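Local coordinates for enoyl CoA hydratase/isomerase (Crotonase) (Legionella pneumophila subsp. pneumophila, PDB 3I47), which probably catalyses the hydration of enoyl-CoA thioesters to 3-hydroxyacyl-CoA, or a related double-bond isomerisation, at residues 23-28 with 61-66; 108-113 with 130-135. All coordinates share one frame; numbering follows the deposited sequence.

In the fold
The two contacts follow one another along the chain. Interaction 1 closes first. It joins the loop after strand 14-19 to the loop after strand 51-56, so helix 30-45 and strand 51-56 lie within the closed excursion. Interaction 2 opens later and pairs strand 109-111 with strand 131-133 in a second, three-stranded sheet. Between them run helix 113-120 and strand 123-127. The contacts neither nest nor cross, but they touch: Ser62 probably bonds through its backbone to Ala109 and Phe111. Loop 61-66 thus lies between loop 23-28 and the small sheet, linking successive turns of the crotonase spiral, and Phe28 packs against Gly113.

Interaction 1 of 2, residues 23-28 with 61-66; sequences SKHNAF and FSAGAD
Gly64 O is gripped from segment 23-28 by two groups. Phe28 N donates to Gly64 O at 2.8 Å, in the carbonyl plane. Ala27 CA adds a weaker CA-H...O contact to Gly64 O at 3.2 Å. The two loops of this crotonase fold run side by side without forming regular strands, apart from a single bridge of Phe28 with Ala65. Asp66 N closes on Phe28 O at 2.8 Å, and Ala63 N bonds to His25 O at the other end. Between them chi1 of 178° swings Ser62 OG away from its backbone N, and it donates to Asn26 O at 2.8 Å from above the carbonyl plane. Ser62 OG also lies 3.4 Å from Phe28 CD1. Asn26 OD1 accepts from Arg21 N and ND2 donates to His60 O, while CB leans on Phe61 O. In family relatives the backbone N-H at the position of Ala65 helps form the oxyanion hole. The bonds of Gly64 O and Asp66 N flank Ala65 and probably help hold its N-H in place. Asp66 OD1 caps the following helix at Trp69 N. Asp66 OD2 accepts from a water at 2.9 Å, and the same water donates to Ala27 O.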
loop_
_atom_site.group_PDB
_atom_site.type_symbol
_atom_site.label_atom_id
_atom_site.label_comp_id
_atom_site.label_asym_id
_atom_site.label_seq_id
_atom_site.Cartn_x
_atom_site.Cartn_y
_atom_site.Cartn_z
ATOM N N SER A 23 -12.736 14.443 -11.670
ATOM C CA SER A 23 -13.872 15.303 -11.354
ATOM C C SER A 23 -14.598 14.905 -10.063
ATOM O O SER A 23 -15.224 15.751 -9.411
ATOM C CB SER A 23 -14.840 15.377 -12.538
ATOM O OG SER A 23 -15.479 14.130 -12.754
ATOM N N LYS A 24 -14.506 13.624 -9.699
ATOM C CA LYS A 24 -15.142 13.089 -8.494
ATOM C C LYS A 24 -14.146 12.923 -7.339
ATOM O O LYS A 24 -14.483 12.346 -6.304
ATOM C CB LYS A 24 -15.806 11.740 -8.800
ATOM C CG LYS A 24 -16.901 11.797 -9.871
ATOM C CD LYS A 24 -18.276 11.885 -9.257
ATOM C CE LYS A 24 -19.359 11.980 -10.332
ATOM N NZ LYS A 24 -19.340 10.828 -11.291
ATOM N N HIS A 25 -12.928 13.435 -7.519
ATOM C CA HIS A 25 -11.875 13.356 -6.486
ATOM C C HIS A 25 -11.616 11.929 -6.010
ATOM O O HIS A 25 -11.321 11.695 -4.821
ATOM C CB HIS A 25 -12.215 14.257 -5.290
ATOM C CG HIS A 25 -12.338 15.705 -5.640
ATOM N ND1 HIS A 25 -13.222 16.550 -5.005
ATOM C CD2 HIS A 25 -11.686 16.458 -6.553
ATOM C CE1 HIS A 25 -13.109 17.765 -5.517
ATOM N NE2 HIS A 25 -12.183 17.735 -6.457
ATOM N N ASN A 26 -11.712 10.978 -6.940
ATOM C CA ASN A 26 -11.441 9.569 -6.640
ATOM C C ASN A 26 -12.273 9.011 -5.498
ATOM O O ASN A 26 -11.830 8.127 -4.763
ATOM C CB ASN A 26 -9.932 9.345 -6.417
ATOM C CG ASN A 26 -9.152 9.601 -7.664
ATOM O OD1 ASN A 26 -9.562 9.160 -8.751
ATOM N ND2 ASN A 26 -8.030 10.313 -7.544
ATOM N N ALA A 27 -13.507 9.499 -5.392
ATOM C CA ALA A 27 -14.422 8.994 -4.374
ATOM C C ALA A 27 -14.740 7.532 -4.664
ATOM O O ALA A 27 -14.996 7.156 -5.817
ATOM C CB ALA A 27 -15.683 9.841 -4.325
ATOM N N PHE A 28 -14.703 6.710 -3.622
ATOM C CA PHE A 28 -14.792 5.251 -3.766
ATOM C C PHE A 28 -16.199 4.729 -4.038
ATOM O O PHE A 28 -17.196 5.219 -3.481
ATOM C CB PHE A 28 -14.278 4.566 -2.484
ATOM C CG PHE A 28 -12.767 4.425 -2.394
ATOM C CD1 PHE A 28 -11.905 5.112 -3.252
ATOM C CD2 PHE A 28 -12.222 3.607 -1.406
ATOM C CE1 PHE A 28 -10.495 4.972 -3.130
ATOM C CE2 PHE A 28 -10.834 3.454 -1.289
ATOM C CZ PHE A 28 -9.982 4.134 -2.144
ATOM N N PHE A 61 -6.116 12.088 -3.379
ATOM C CA PHE A 61 -5.956 10.641 -3.438
ATOM C C PHE A 61 -7.334 9.959 -3.411
ATOM O O PHE A 61 -7.646 9.155 -4.294
ATOM C CB PHE A 61 -5.082 10.196 -2.264
ATOM C CG PHE A 61 -4.702 8.743 -2.282
ATOM C CD1 PHE A 61 -3.723 8.277 -3.156
ATOM C CD2 PHE A 61 -5.298 7.838 -1.394
ATOM C CE1 PHE A 61 -3.318 6.924 -3.153
ATOM C CE2 PHE A 61 -4.913 6.485 -1.393
ATOM C CZ PHE A 61 -3.923 6.026 -2.277
ATOM N N SER A 62 -8.126 10.252 -2.381
ATOM C CA SER A 62 -9.554 9.902 -2.375
ATOM C C SER A 62 -10.291 10.731 -1.352
ATOM O O SER A 62 -10.033 10.601 -0.158
ATOM C CB SER A 62 -9.793 8.415 -2.097
ATOM O OG SER A 62 -11.204 8.172 -2.055
ATOM N N ALA A 63 -11.210 11.571 -1.824
ATOM C CA ALA A 63 -11.936 12.498 -0.935
ATOM C C ALA A 63 -12.962 11.829 -0.009
ATOM O O ALA A 63 -13.474 12.474 0.922
ATOM C CB ALA A 63 -12.602 13.600 -1.754
ATOM N N GLY A 64 -13.249 10.550 -0.237
ATOM C CA GLY A 64 -14.265 9.842 0.536
ATOM C C GLY A 64 -15.040 8.863 -0.324
ATOM O O GLY A 64 -14.505 8.319 -1.279
ATOM N N ALA A 65 -16.294 8.625 0.043
ATOM C CA ALA A 65 -17.147 7.689 -0.693
ATOM C C ALA A 65 -17.936 8.449 -1.741
ATOM O O ALA A 65 -18.342 9.596 -1.523
ATOM C CB ALA A 65 -18.087 6.969 0.266
ATOM N N ASP A 66 -18.140 7.808 -2.892
ATOM C CA ASP A 66 -18.937 8.389 -3.965
ATOM C C ASP A 66 -20.398 8.564 -3.534
ATOM O O ASP A 66 -20.987 7.660 -2.943
ATOM C CB ASP A 66 -18.860 7.492 -5.197
ATOM C CG ASP A 66 -19.643 8.053 -6.363
ATOM O OD1 ASP A 66 -20.854 7.752 -6.465
ATOM O OD2 ASP A 66 -19.054 8.819 -7.162
HETATM O O HOH W 1 -16.254 8.482 -7.761
#

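Interaction 2 of 2, residues 108-113 with 130-135; sequences GAAFGG and ARFCFS
Ala110 N and Arg131 O meet at 2.8 Å, in the middle of a short parallel pairing of strands 109-111 and 131-133. Arg131 N bonds to Gly108 O, and Gly112 N to Cys133 O, on either side of it along the strands. The bond from Cys133 N to Ala110 O is weak, at 3.3 Å. The pairing belongs to the smaller sheet of the crotonase fold. One face is packed closely: Ala110 CB rests 3.8 Å from Phe132 CD2, and the Phe132 ring also meets Leu179 and Val180. Ala109 and Cys133 on the other face are also buried; Phe111 and Arg131 form its more open part. There the Phe111 ring is held between two neighbours. Ala109 CB sits 3.7 Å above the plane of one face, over the centre. Cys133 SG stands above the opposite face at a longer 5.2 Å from the ring centroid, while Cys133 CB comes within 3.5 Å of Phe111 CD1. With chi1 at -173° the sulfur is turned away from the backbone N, and it stands 17° off the ring normal. Farther out, Arg131 is partly exposed and modelled in two conformers, so its contacts are less certain. In the one described, NH1 approaches Phe111 CZ to 3.6 Å, with guanidinium and ring planes 63° apart. Gly112 is the N-cap of helix 113-120. As in other crotonases, Gly113 N-H probably completes the oxyanion hole with that of Ala65. On the far side of strand 131-133 runs antiparallel strand 168-170, whose Val168 touches Arg131 and Cys133; strand 109-111 borders loop 61-66.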
loop_
_atom_site.group_PDB
_atom_site.type_symbol
_atom_site.label_atom_id
_atom_site.label_comp_id
_atom_site.label_asym_id
_atom_site.label_seq_id
_atom_site.Cartn_x
_atom_site.Cartn_y
_atom_site.Cartn_z
ATOM N N GLY A 108 -3.104 15.421 -1.379
ATOM C CA GLY A 108 -4.419 15.930 -0.962
ATOM C C GLY A 108 -5.115 15.041 0.060
ATOM O O GLY A 108 -4.470 14.390 0.890
ATOM N N ALA A 109 -6.439 15.001 -0.008
ATOM C CA ALA A 109 -7.228 14.242 0.967
ATOM C C ALA A 109 -7.229 12.745 0.697
ATOM O O ALA A 109 -7.420 12.312 -0.446
ATOM C CB ALA A 109 -8.659 14.765 0.998
ATOM N N ALA A 110 -7.012 11.967 1.762
ATOM C CA ALA A 110 -7.213 10.516 1.752
ATOM C C ALA A 110 -8.149 10.234 2.912
ATOM O O ALA A 110 -7.707 10.064 4.052
ATOM C CB ALA A 110 -5.879 9.759 1.912
ATOM N N PHE A 111 -9.449 10.269 2.619
ATOM C CA PHE A 111 -10.486 10.173 3.647
ATOM C C PHE A 111 -11.225 8.849 3.505
ATOM O O PHE A 111 -11.712 8.525 2.417
ATOM C CB PHE A 111 -11.479 11.342 3.522
ATOM C CG PHE A 111 -10.902 12.713 3.864
ATOM C CD1 PHE A 111 -9.634 12.864 4.433
ATOM C CD2 PHE A 111 -11.656 13.857 3.609
ATOM C CE1 PHE A 111 -9.133 14.138 4.744
ATOM C CE2 PHE A 111 -11.169 15.132 3.918
ATOM C CZ PHE A 111 -9.902 15.269 4.486
ATOM N N GLY A 112 -11.303 8.079 4.590
ATOM C CA GLY A 112 -12.073 6.832 4.581
ATOM C C GLY A 112 -11.278 5.685 4.005
ATOM O O GLY A 112 -10.132 5.447 4.387
ATOM N N GLY A 113 -11.887 4.972 3.057
ATOM C CA GLY A 113 -11.206 3.853 2.406
ATOM C C GLY A 113 -9.821 4.177 1.876
ATOM O O GLY A 113 -8.905 3.356 1.980
ATOM N N ALA A 130 -0.866 16.645 2.073
ATOM C CA ALA A 130 -1.804 15.518 2.242
ATOM C C ALA A 130 -2.504 15.561 3.603
ATOM O O ALA A 130 -1.925 16.029 4.586
ATOM C CB ALA A 130 -1.088 14.183 2.061
ATOM N N ARG A 131 -3.761 15.113 3.637
ATOM C CA ARG A 131 -4.515 15.042 4.890
ATOM C C ARG A 131 -5.268 13.730 4.939
ATOM O O ARG A 131 -5.648 13.174 3.906
ATOM C CB ARG A 131 -5.509 16.197 5.054
ATOM C CG ARG A 131 -4.924 17.589 4.941
ATOM C CD ARG A 131 -5.409 18.204 3.655
ATOM N NE ARG A 131 -6.835 17.943 3.480
ATOM C CZ ARG A 131 -7.560 18.319 2.431
ATOM N NH1 ARG A 131 -8.852 18.029 2.392
ATOM N NH2 ARG A 131 -7.008 18.998 1.435
ATOM N N PHE A 132 -5.465 13.221 6.152
ATOM C CA PHE A 132 -6.091 11.915 6.342
ATOM C C PHE A 132 -7.244 12.012 7.323
ATOM O O PHE A 132 -7.259 12.887 8.181
ATOM C CB PHE A 132 -5.057 10.930 6.907
ATOM C CG PHE A 132 -3.901 10.671 5.979
ATOM C CD1 PHE A 132 -2.816 11.541 5.952
ATOM C CD2 PHE A 132 -3.903 9.546 5.147
ATOM C CE1 PHE A 132 -1.731 11.289 5.077
ATOM C CE2 PHE A 132 -2.834 9.290 4.281
ATOM C CZ PHE A 132 -1.752 10.157 4.266
ATOM N N CYS A 133 -8.197 11.096 7.199
ATOM C CA CYS A 133 -9.322 11.058 8.134
ATOM C C CYS A 133 -10.033 9.721 8.094
ATOM O O CYS A 133 -10.309 9.199 7.017
ATOM C CB CYS A 133 -10.317 12.176 7.797
ATOM S SG CYS A 133 -11.661 12.377 8.983
ATOM N N PHE A 134 -10.348 9.184 9.268
ATOM C CA PHE A 134 -11.272 8.046 9.383
ATOM C C PHE A 134 -12.619 8.602 9.832
ATOM O O PHE A 134 -12.890 8.744 11.033
ATOM C CB PHE A 134 -10.727 6.990 10.358
ATOM C CG PHE A 134 -9.297 6.629 10.107
ATOM C CD1 PHE A 134 -8.915 6.005 8.921
ATOM C CD2 PHE A 134 -8.313 6.943 11.040
ATOM C CE1 PHE A 134 -7.573 5.682 8.677
ATOM C CE2 PHE A 134 -6.971 6.633 10.799
ATOM C CZ PHE A 134 -6.600 6.005 9.620
ATOM N N SER A 135 -13.461 8.945 8.855
ATOM C CA SER A 135 -14.636 9.777 9.102
ATOM C C SER A 135 -15.908 9.018 9.498
ATOM O O SER A 135 -16.928 9.647 9.783
ATOM C CB SER A 135 -14.920 10.640 7.859
ATOM O OG SER A 135 -14.999 9.824 6.703
#